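Putative dihydrodipicolinate synthase (Thermus thermophilus, PDB 2PCQ) is a putative member of the dihydrodipicolinate synthase family, built on a closed eight-stranded beta/alpha (TIM) barrel and assembled from four chains. Local coordinates at residues E71-L81 with Y111-M119; M1-F10 with V32-E43. One frame throughout, in Å; residues are numbered along the deposited sequence.

Contact 1 of 2, residues E71-L81 with Y111-M119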
loop_
_atom_site.group_PDB
_atom_site.type_symbol
_atom_site.label_atom_id
_atom_site.label_comp_id
_atom_site.label_asym_id
_atom_site.label_seq_id
_atom_site.Cartn_x
_atom_site.Cartn_y
_atom_site.Cartn_z
ATOM N N GLU A 71 -19.939 12.886 -4.996
ATOM C CA GLU A 71 -19.479 14.052 -5.736
ATOM C C GLU A 71 -18.133 14.488 -5.170
ATOM O O GLU A 71 -17.737 14.063 -4.081
ATOM C CB GLU A 71 -20.484 15.204 -5.624
ATOM C CG GLU A 71 -21.880 14.917 -6.172
ATOM C CD GLU A 71 -21.887 14.534 -7.642
ATOM O OE1 GLU A 71 -21.066 15.072 -8.416
ATOM O OE2 GLU A 71 -22.730 13.696 -8.030
ATOM N N GLU A 72 -17.442 15.346 -5.913
ATOM C CA GLU A 72 -16.129 15.836 -5.518
ATOM C C GLU A 72 -16.198 17.185 -4.812
ATOM O O GLU A 72 -15.283 17.537 -4.075
ATOM C CB GLU A 72 -15.231 15.977 -6.749
ATOM C CG GLU A 72 -15.082 14.720 -7.609
ATOM C CD GLU A 72 -14.047 13.735 -7.075
ATOM O OE1 GLU A 72 -13.406 14.026 -6.039
ATOM O OE2 GLU A 72 -13.876 12.665 -7.701
ATOM N N THR A 73 -17.272 17.939 -5.037
ATOM C CA THR A 73 -17.408 19.264 -4.431
ATOM C C THR A 73 -18.830 19.585 -3.981
ATOM O O THR A 73 -19.786 18.932 -4.388
ATOM C CB THR A 73 -16.986 20.367 -5.417
ATOM O OG1 THR A 73 -17.928 20.426 -6.499
ATOM C CG2 THR A 73 -15.603 20.081 -5.978
ATOM N N LEU A 74 -18.958 20.608 -3.144
ATOM C CA LEU A 74 -20.264 21.020 -2.653
ATOM C C LEU A 74 -21.150 21.523 -3.794
ATOM O O LEU A 74 -22.324 21.179 -3.865
ATOM C CB LEU A 74 -20.106 22.084 -1.563
ATOM C CG LEU A 74 -19.590 21.505 -0.238
ATOM C CD1 LEU A 74 -19.270 22.617 0.746
ATOM C CD2 LEU A 74 -20.649 20.561 0.337
ATOM N N PRO A 75 -20.601 22.343 -4.706
ATOM C CA PRO A 75 -21.450 22.816 -5.803
ATOM C C PRO A 75 -22.056 21.656 -6.598
ATOM O O PRO A 75 -23.227 21.699 -6.970
ATOM C CB PRO A 75 -20.493 23.663 -6.633
ATOM C CG PRO A 75 -19.624 24.274 -5.578
ATOM C CD PRO A 75 -19.325 23.084 -4.679
ATOM N N GLN A 76 -21.256 20.623 -6.857
ATOM C CA GLN A 76 -21.738 19.459 -7.600
ATOM C C GLN A 76 -22.703 18.641 -6.750
ATOM O O GLN A 76 -23.643 18.042 -7.265
ATOM C CB GLN A 76 -20.569 18.565 -8.022
ATOM C CG GLN A 76 -19.711 19.136 -9.133
ATOM C CD GLN A 76 -18.374 18.439 -9.237
ATOM O OE1 GLN A 76 -17.602 18.413 -8.276
ATOM N NE2 GLN A 76 -18.089 17.868 -10.403
ATOM N N ALA A 77 -22.458 18.620 -5.445
ATOM C CA ALA A 77 -23.295 17.878 -4.517
ATOM C C ALA A 77 -24.686 18.488 -4.345
ATOM O O ALA A 77 -25.669 17.766 -4.170
ATOM C CB ALA A 77 -22.606 17.791 -3.162
ATOM N N GLU A 78 -24.768 19.814 -4.399
ATOM C CA GLU A 78 -26.042 20.501 -4.209
ATOM C C GLU A 78 -27.193 19.952 -5.051
ATOM O O GLU A 78 -28.264 19.663 -4.521
ATOM C CB GLU A 78 -25.863 22.006 -4.448
ATOM C CG GLU A 78 -26.694 22.596 -5.572
ATOM C CD GLU A 78 -26.637 24.111 -5.596
ATOM O OE1 GLU A 78 -27.236 24.718 -6.510
ATOM O OE2 GLU A 78 -25.995 24.697 -4.697
ATOM N N GLY A 79 -26.974 19.799 -6.352
ATOM C CA GLY A 79 -28.024 19.282 -7.213
ATOM C C GLY A 79 -28.423 17.856 -6.869
ATOM O O GLY A 79 -29.607 17.514 -6.858
ATOM N N ALA A 80 -27.430 17.020 -6.588
ATOM C CA ALA A 80 -27.682 15.631 -6.242
ATOM C C ALA A 80 -28.550 15.559 -4.993
ATOM O O ALA A 80 -29.485 14.763 -4.923
ATOM C CB ALA A 80 -26.365 14.901 -6.008
ATOM N N LEU A 81 -28.241 16.397 -4.009
ATOM C CA LEU A 81 -29.000 16.415 -2.766
ATOM C C LEU A 81 -30.435 16.886 -3.000
ATOM O O LEU A 81 -31.376 16.269 -2.507
ATOM C CB LEU A 81 -28.304 17.311 -1.733
ATOM C CG LEU A 81 -28.894 17.351 -0.317
ATOM C CD1 LEU A 81 -27.831 17.802 0.671
ATOM C CD2 LEU A 81 -30.102 18.279 -0.280
ATOM N N TYR A 111 -17.483 19.400 4.434
ATOM C CA TYR A 111 -18.288 18.768 3.393
ATOM C C TYR A 111 -19.535 18.111 3.990
ATOM O O TYR A 111 -20.660 18.415 3.597
ATOM C CB TYR A 111 -17.453 17.715 2.655
ATOM C CG TYR A 111 -18.149 17.079 1.471
ATOM C CD1 TYR A 111 -18.442 17.819 0.322
ATOM C CD2 TYR A 111 -18.526 15.736 1.500
ATOM C CE1 TYR A 111 -19.090 17.235 -0.767
ATOM C CE2 TYR A 111 -19.175 15.144 0.417
ATOM C CZ TYR A 111 -19.454 15.898 -0.709
ATOM O OH TYR A 111 -20.097 15.311 -1.771
ATOM N N TYR A 112 -19.328 17.216 4.946
ATOM C CA TYR A 112 -20.431 16.511 5.580
ATOM C C TYR A 112 -21.369 17.411 6.381
ATOM O O TYR A 112 -22.577 17.193 6.393
ATOM C CB TYR A 112 -19.891 15.394 6.474
ATOM C CG TYR A 112 -19.442 14.173 5.702
ATOM C CD1 TYR A 112 -18.105 13.770 5.703
ATOM C CD2 TYR A 112 -20.355 13.419 4.966
ATOM C CE1 TYR A 112 -17.692 12.642 4.991
ATOM C CE2 TYR A 112 -19.953 12.293 4.252
ATOM C CZ TYR A 112 -18.623 11.909 4.270
ATOM O OH TYR A 112 -18.229 10.784 3.585
ATOM N N GLU A 113 -20.821 18.420 7.049
ATOM C CA GLU A 113 -21.656 19.319 7.835
ATOM C C GLU A 113 -22.550 20.148 6.922
ATOM O O GLU A 113 -23.689 20.447 7.268
ATOM C CB GLU A 113 -20.784 20.220 8.711
ATOM C CG GLU A 113 -19.950 19.427 9.707
ATOM C CD GLU A 113 -19.022 20.294 10.528
ATOM O OE1 GLU A 113 -18.679 21.404 10.071
ATOM O OE2 GLU A 113 -18.620 19.854 11.625
ATOM N N ALA A 114 -22.039 20.501 5.746
ATOM C CA ALA A 114 -22.819 21.275 4.790
ATOM C C ALA A 114 -23.996 20.434 4.295
ATOM O O ALA A 114 -25.129 20.913 4.231
ATOM C CB ALA A 114 -21.947 21.694 3.618
ATOM N N LEU A 115 -23.726 19.180 3.946
ATOM C CA LEU A 115 -24.775 18.288 3.464
ATOM C C LEU A 115 -25.787 17.959 4.570
ATOM O O LEU A 115 -26.995 17.974 4.339
ATOM C CB LEU A 115 -24.166 16.988 2.927
ATOM C CG LEU A 115 -23.156 17.093 1.776
ATOM C CD1 LEU A 115 -22.677 15.694 1.395
ATOM C CD2 LEU A 115 -23.791 17.779 0.573
ATOM N N ALA A 116 -25.282 17.667 5.767
ATOM C CA ALA A 116 -26.131 17.320 6.907
ATOM C C ALA A 116 -27.033 18.477 7.315
ATOM O O ALA A 116 -28.069 18.278 7.950
ATOM C CB ALA A 116 -25.270 16.895 8.093
ATOM N N GLU A 117 -26.634 19.688 6.952
ATOM C CA GLU A 117 -27.411 20.870 7.283
ATOM C C GLU A 117 -28.697 20.877 6.459
ATOM O O GLU A 117 -29.710 21.437 6.880
ATOM C CB GLU A 117 -26.592 22.127 6.974
ATOM C CG GLU A 117 -27.210 23.428 7.454
ATOM C CD GLU A 117 -27.405 23.457 8.960
ATOM O OE1 GLU A 117 -26.421 23.226 9.697
ATOM O OE2 GLU A 117 -28.543 23.715 9.406
ATOM N N LYS A 118 -28.662 20.229 5.297
ATOM C CA LYS A 118 -29.814 20.190 4.394
ATOM C C LYS A 118 -30.575 18.855 4.369
ATOM O O LYS A 118 -31.759 18.815 4.012
ATOM C CB LYS A 118 -29.349 20.506 2.964
ATOM C CG LYS A 118 -28.518 21.782 2.818
ATOM C CD LYS A 118 -29.321 23.041 3.120
ATOM C CE LYS A 118 -30.431 23.247 2.106
ATOM N NZ LYS A 118 -31.194 24.504 2.359
HETATM N N MSE A 119 -29.911 17.769 4.748
HETATM C CA MSE A 119 -30.580 16.482 4.704
HETATM C C MSE A 119 -29.888 15.452 5.560
HETATM O O MSE A 119 -28.682 15.494 5.754
HETATM C CB MSE A 119 -30.613 15.962 3.265
HETATM C CG MSE A 119 -31.947 15.451 2.794
HETATM SE SE MSE A 119 -31.676 14.704 1.050
HETATM C CE MSE A 119 -32.433 12.949 1.432
HETATM O O HOH W 1 -20.100 12.689 -2.052
#
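The ring of Tyr111 has Leu74 and Ala77 lying obliquely to it, while the carbonyl carbon of Thr73 stands at its edge, near the ring plane. Leu74 CD2 makes the closest apolar approach, 3.5 Å from Tyr111 CD1, as the two side chains slide past each other in opposite directions. With CG anti to the backbone N (chi1 -175°), Tyr111 sends its hydroxyl between Glu71 O and Ala77 CB. Tyr111 OH and a water are hydrogen-bonded at 2.6 Å; the same water accepts from Glu71 N. Leu74 CD2 reaches Ala114 CB as well, at 3.7 Å. One turn on, Leu115 CD2 lies 3.9 Å from Ala77 CB and touches Leu81 CD1. Leu81 crosses Lys118 at about a right angle, its CD1 3.9 Å from Lys118 CB, while its CG rests 4.1 Å from SE of selenomethionine Met119. Alanine and leucine side chains, with Tyr111, fill the seam between helices 74-87 and 107-118, whose segments run at 26° with axes 11.0 Å apart. These are successive outer helices of the barrel: Leu69 of strand 66-69 touches Ala77, Leu81 and Tyr111, and Leu92 of strand 91-94 touches both Leu81 and Met119.

Contact 2 of 2, residues M1-F10 with V32-E43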
loop_
_atom_site.group_PDB
_atom_site.type_symbol
_atom_site.label_atom_id
_atom_site.label_comp_id
_atom_site.label_asym_id
_atom_site.label_seq_id
_atom_site.Cartn_x
_atom_site.Cartn_y
_atom_site.Cartn_z
HETATM N N MSE A 1 -31.601 -3.936 9.487
HETATM C CA MSE A 1 -32.353 -4.189 8.228
HETATM C C MSE A 1 -31.451 -4.733 7.136
HETATM O O MSE A 1 -30.224 -4.774 7.281
HETATM C CB MSE A 1 -33.009 -2.903 7.734
HETATM C CG MSE A 1 -33.902 -2.245 8.753
HETATM SE SE MSE A 1 -34.836 -0.769 7.948
HETATM C CE MSE A 1 -33.425 0.561 8.123
ATOM N N ILE A 2 -32.074 -5.144 6.039
ATOM C CA ILE A 2 -31.364 -5.669 4.883
ATOM C C ILE A 2 -31.793 -4.837 3.684
ATOM O O ILE A 2 -32.978 -4.798 3.343
ATOM C CB ILE A 2 -31.739 -7.150 4.599
ATOM C CG1 ILE A 2 -31.345 -8.045 5.785
ATOM C CG2 ILE A 2 -31.067 -7.619 3.309
ATOM C CD1 ILE A 2 -29.840 -8.043 6.073
ATOM N N LEU A 3 -30.834 -4.155 3.071
ATOM C CA LEU A 3 -31.118 -3.334 1.901
ATOM C C LEU A 3 -30.142 -3.661 0.788
ATOM O O LEU A 3 -28.954 -3.845 1.023
ATOM C CB LEU A 3 -30.999 -1.838 2.215
ATOM C CG LEU A 3 -31.973 -1.217 3.211
ATOM C CD1 LEU A 3 -31.514 -1.491 4.638
ATOM C CD2 LEU A 3 -32.045 0.278 2.957
ATOM N N PRO A 4 -30.638 -3.756 -0.451
ATOM C CA PRO A 4 -29.699 -4.063 -1.524
ATOM C C PRO A 4 -29.325 -2.815 -2.320
ATOM O O PRO A 4 -30.142 -1.910 -2.492
ATOM C CB PRO A 4 -30.481 -5.045 -2.377
ATOM C CG PRO A 4 -31.859 -4.425 -2.350
ATOM C CD PRO A 4 -32.025 -4.037 -0.876
ATOM N N PRO A 5 -28.068 -2.735 -2.776
ATOM C CA PRO A 5 -27.647 -1.579 -3.569
ATOM C C PRO A 5 -28.014 -1.987 -4.999
ATOM O O PRO A 5 -27.247 -2.680 -5.671
ATOM C CB PRO A 5 -26.138 -1.533 -3.338
ATOM C CG PRO A 5 -25.782 -2.981 -3.191
ATOM C CD PRO A 5 -26.903 -3.507 -2.306
ATOM N N ILE A 6 -29.195 -1.587 -5.459
ATOM C CA ILE A 6 -29.615 -1.981 -6.796
ATOM C C ILE A 6 -28.779 -1.369 -7.912
ATOM O O ILE A 6 -28.408 -0.196 -7.868
ATOM C CB ILE A 6 -31.109 -1.655 -7.060
ATOM C CG1 ILE A 6 -31.340 -0.145 -7.071
ATOM C CG2 ILE A 6 -31.978 -2.320 -5.997
ATOM C CD1 ILE A 6 -32.723 0.241 -7.563
ATOM N N PRO A 7 -28.453 -2.175 -8.930
ATOM C CA PRO A 7 -27.658 -1.657 -10.041
ATOM C C PRO A 7 -28.505 -0.737 -10.905
ATOM O O PRO A 7 -29.733 -0.751 -10.815
ATOM C CB PRO A 7 -27.228 -2.924 -10.777
ATOM C CG PRO A 7 -28.372 -3.851 -10.541
ATOM C CD PRO A 7 -28.690 -3.623 -9.078
ATOM N N THR A 8 -27.846 0.087 -11.714
ATOM C CA THR A 8 -28.541 0.993 -12.616
ATOM C C THR A 8 -28.351 0.415 -14.013
ATOM O O THR A 8 -27.235 0.363 -14.529
ATOM C CB THR A 8 -27.954 2.412 -12.556
ATOM O OG1 THR A 8 -28.086 2.920 -11.222
ATOM C CG2 THR A 8 -28.696 3.334 -13.519
ATOM N N PRO A 9 -29.446 -0.043 -14.638
ATOM C CA PRO A 9 -29.435 -0.638 -15.977
ATOM C C PRO A 9 -29.064 0.268 -17.143
ATOM O O PRO A 9 -29.522 1.402 -17.230
ATOM C CB PRO A 9 -30.861 -1.176 -16.133
ATOM C CG PRO A 9 -31.338 -1.357 -14.720
ATOM C CD PRO A 9 -30.791 -0.131 -14.044
ATOM N N PHE A 10 -28.226 -0.264 -18.029
ATOM C CA PHE A 10 -27.802 0.404 -19.259
ATOM C C PHE A 10 -27.980 -0.696 -20.307
ATOM O O PHE A 10 -27.854 -1.875 -19.976
ATOM C CB PHE A 10 -26.309 0.774 -19.230
ATOM C CG PHE A 10 -25.945 1.823 -18.218
ATOM C CD1 PHE A 10 -26.271 3.160 -18.428
ATOM C CD2 PHE A 10 -25.270 1.471 -17.047
ATOM C CE1 PHE A 10 -25.930 4.136 -17.490
ATOM C CE2 PHE A 10 -24.924 2.433 -16.104
ATOM C CZ PHE A 10 -25.255 3.771 -16.323
ATOM N N VAL A 32 -37.099 -6.903 0.470
ATOM C CA VAL A 32 -36.191 -6.246 1.408
ATOM C C VAL A 32 -36.837 -5.126 2.222
ATOM O O VAL A 32 -37.976 -4.741 1.973
ATOM C CB VAL A 32 -34.973 -5.663 0.649
ATOM C CG1 VAL A 32 -34.164 -6.790 0.017
ATOM C CG2 VAL A 32 -35.455 -4.703 -0.441
ATOM N N ASP A 33 -36.093 -4.597 3.190
ATOM C CA ASP A 33 -36.591 -3.523 4.047
ATOM C C ASP A 33 -36.601 -2.165 3.352
ATOM O O ASP A 33 -37.329 -1.258 3.753
ATOM C CB ASP A 33 -35.744 -3.437 5.317
ATOM C CG ASP A 33 -35.917 -4.646 6.211
ATOM O OD1 ASP A 33 -37.000 -4.781 6.816
ATOM O OD2 ASP A 33 -34.977 -5.465 6.299
ATOM N N GLY A 34 -35.781 -2.033 2.316
ATOM C CA GLY A 34 -35.702 -0.786 1.583
ATOM C C GLY A 34 -34.640 -0.900 0.512
ATOM O O GLY A 34 -33.944 -1.910 0.430
ATOM N N LEU A 35 -34.504 0.135 -0.306
ATOM C CA LEU A 35 -33.520 0.116 -1.376
ATOM C C LEU A 35 -32.483 1.215 -1.236
ATOM O O LEU A 35 -32.748 2.268 -0.651
ATOM C CB LEU A 35 -34.204 0.299 -2.734
ATOM C CG LEU A 35 -35.328 -0.636 -3.180
ATOM C CD1 LEU A 35 -35.900 -0.108 -4.491
ATOM C CD2 LEU A 35 -34.807 -2.059 -3.350
ATOM N N LEU A 36 -31.296 0.953 -1.774
ATOM C CA LEU A 36 -30.236 1.951 -1.808
ATOM C C LEU A 36 -30.052 2.232 -3.292
ATOM O O LEU A 36 -29.612 1.357 -4.043
ATOM C CB LEU A 36 -28.918 1.424 -1.224
ATOM C CG LEU A 36 -27.681 2.229 -1.666
ATOM C CD1 LEU A 36 -27.861 3.713 -1.350
ATOM C CD2 LEU A 36 -26.435 1.688 -0.979
ATOM N N VAL A 37 -30.421 3.436 -3.716
ATOM C CA VAL A 37 -30.284 3.834 -5.114
ATOM C C VAL A 37 -28.947 4.564 -5.283
ATOM O O VAL A 37 -28.589 5.408 -4.469
ATOM C CB VAL A 37 -31.435 4.781 -5.545
ATOM C CG1 VAL A 37 -31.293 5.140 -7.017
ATOM C CG2 VAL A 37 -32.778 4.115 -5.294
ATOM N N TYR A 38 -28.213 4.219 -6.336
ATOM C CA TYR A 38 -26.914 4.825 -6.617
ATOM C C TYR A 38 -25.877 4.539 -5.532
ATOM O O TYR A 38 -25.115 5.425 -5.134
ATOM C CB TYR A 38 -27.043 6.344 -6.821
ATOM C CG TYR A 38 -27.914 6.759 -7.995
ATOM C CD1 TYR A 38 -28.048 5.938 -9.117
ATOM C CD2 TYR A 38 -28.585 7.982 -7.992
ATOM C CE1 TYR A 38 -28.828 6.325 -10.209
ATOM C CE2 TYR A 38 -29.368 8.384 -9.086
ATOM C CZ TYR A 38 -29.484 7.550 -10.185
ATOM O OH TYR A 38 -30.239 7.938 -11.268
ATOM N N GLY A 39 -25.866 3.298 -5.051
ATOM C CA GLY A 39 -24.888 2.887 -4.059
ATOM C C GLY A 39 -23.613 2.603 -4.834
ATOM O O GLY A 39 -23.566 2.876 -6.031
ATOM N N SER A 40 -22.585 2.056 -4.188
ATOM C CA SER A 40 -21.335 1.779 -4.897
ATOM C C SER A 40 -21.503 0.779 -6.044
ATOM O O SER A 40 -20.732 0.795 -7.001
ATOM C CB SER A 40 -20.249 1.294 -3.923
ATOM O OG SER A 40 -20.635 0.108 -3.247
ATOM N N ASN A 41 -22.507 -0.087 -5.957
ATOM C CA ASN A 41 -22.762 -1.057 -7.022
ATOM C C ASN A 41 -23.766 -0.503 -8.036
ATOM O O ASN A 41 -24.115 -1.177 -9.008
ATOM C CB ASN A 41 -23.308 -2.365 -6.433
ATOM C CG ASN A 41 -22.210 -3.299 -5.957
ATOM O OD1 ASN A 41 -21.644 -4.067 -6.743
ATOM N ND2 ASN A 41 -21.894 -3.233 -4.666
ATOM N N GLY A 42 -24.215 0.731 -7.813
ATOM C CA GLY A 42 -25.196 1.344 -8.697
ATOM C C GLY A 42 -24.701 2.209 -9.846
ATOM O O GLY A 42 -25.511 2.803 -10.554
ATOM N N GLU A 43 -23.384 2.286 -10.034
ATOM C CA GLU A 43 -22.782 3.075 -11.109
ATOM C C GLU A 43 -23.228 4.531 -11.162
ATOM O O GLU A 43 -23.360 5.114 -12.240
ATOM C CB GLU A 43 -23.039 2.407 -12.469
ATOM C CG GLU A 43 -22.282 1.094 -12.644
ATOM C CD GLU A 43 -22.527 0.435 -13.991
ATOM O OE1 GLU A 43 -21.934 0.879 -14.998
ATOM O OE2 GLU A 43 -23.318 -0.529 -14.041
HETATM O O HOH W 2 -27.441 1.058 -5.672
HETATM O O HOH W 3 -28.790 2.380 -8.552
HETATM O O HOH W 4 -24.934 -0.643 -11.664
#
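Ile2 and Asp33 exchange two hydrogen bonds: Ile2 N gives to Asp33 OD2 (2.9 Å), on the anti side of the carboxylate and 21° out of its plane, and Asp33 N gives to Ile2 O (3.1 Å), nearly along the C=O axis. Asp33 CG stands beside its own backbone N (chi1 -68°), which brings the carboxylate back to Ile2; OD2 also forms a salt bridge with Arg205. Farther along, in the parallel pairing proper, Leu36 N donates to Pro4 O at 3.2 Å, while the return bond from Ile6 N to Leu36 O is weak and bent. The prolines at 4 and 5 have no N-H to give, and their rings pack instead: Pro4 CD touches Val32 CG2 at 3.5 Å, and Pro5 CB lies against Leu36 CD2.

After Val37 the second chain swings out and returns through the type I turn Gly39-Gly42, and waters fill in between. One water donates to both Ile6 O and Leu36 O and accepts from Gly39 N; a second donates to Ile6 O and Thr8 OG1 and accepts from Tyr38 N. Thr8 OG1 itself donates to Gly42 O (2.7 Å), in the carbonyl plane on a lone pair, and sits at the edge of the Tyr38 ring. A third water accepts from Thr8 N and donates to Asn41 O and Glu43 OE2. Glu43 crosses Phe10 with carboxylate and ring planes 60° apart; its OE1 hydrogen-bonds His46 ND1 and its OE2 forms a salt bridge with Lys242, so both oxygens of this buried carboxylate have partners. Direct backbone pairing is thus limited to a short parallel stretch round Pro5 and Leu36, with the Asp33 carboxylate serving Ile2 N before it, whereas waters and side chains satisfy buried backbone groups where the second chain loops out and back.

Contact 2 comes first along the chain and closes before contact 1 opens. It joins strands 2-6 and 36-37 of the beta-alpha-beta unit that includes helix 18-28, whereas contact 1 joins helices 74-87 and 107-118, which follow the third and fourth strands. Their centres are 20 Å apart and their nearest atoms about 7 Å, without touching. The centre of contact 2 lies about 6 Å from that of the chain, and the centre of contact 1 about 19 Å, so the pair samples the barrel's inner sheet and its outer helical layer. Both reach the second subunit: Gln76 bonds to its Val45, and Ser40 to its Tyr100, so the turn after the second strand and the outer helices both contribute to this interface.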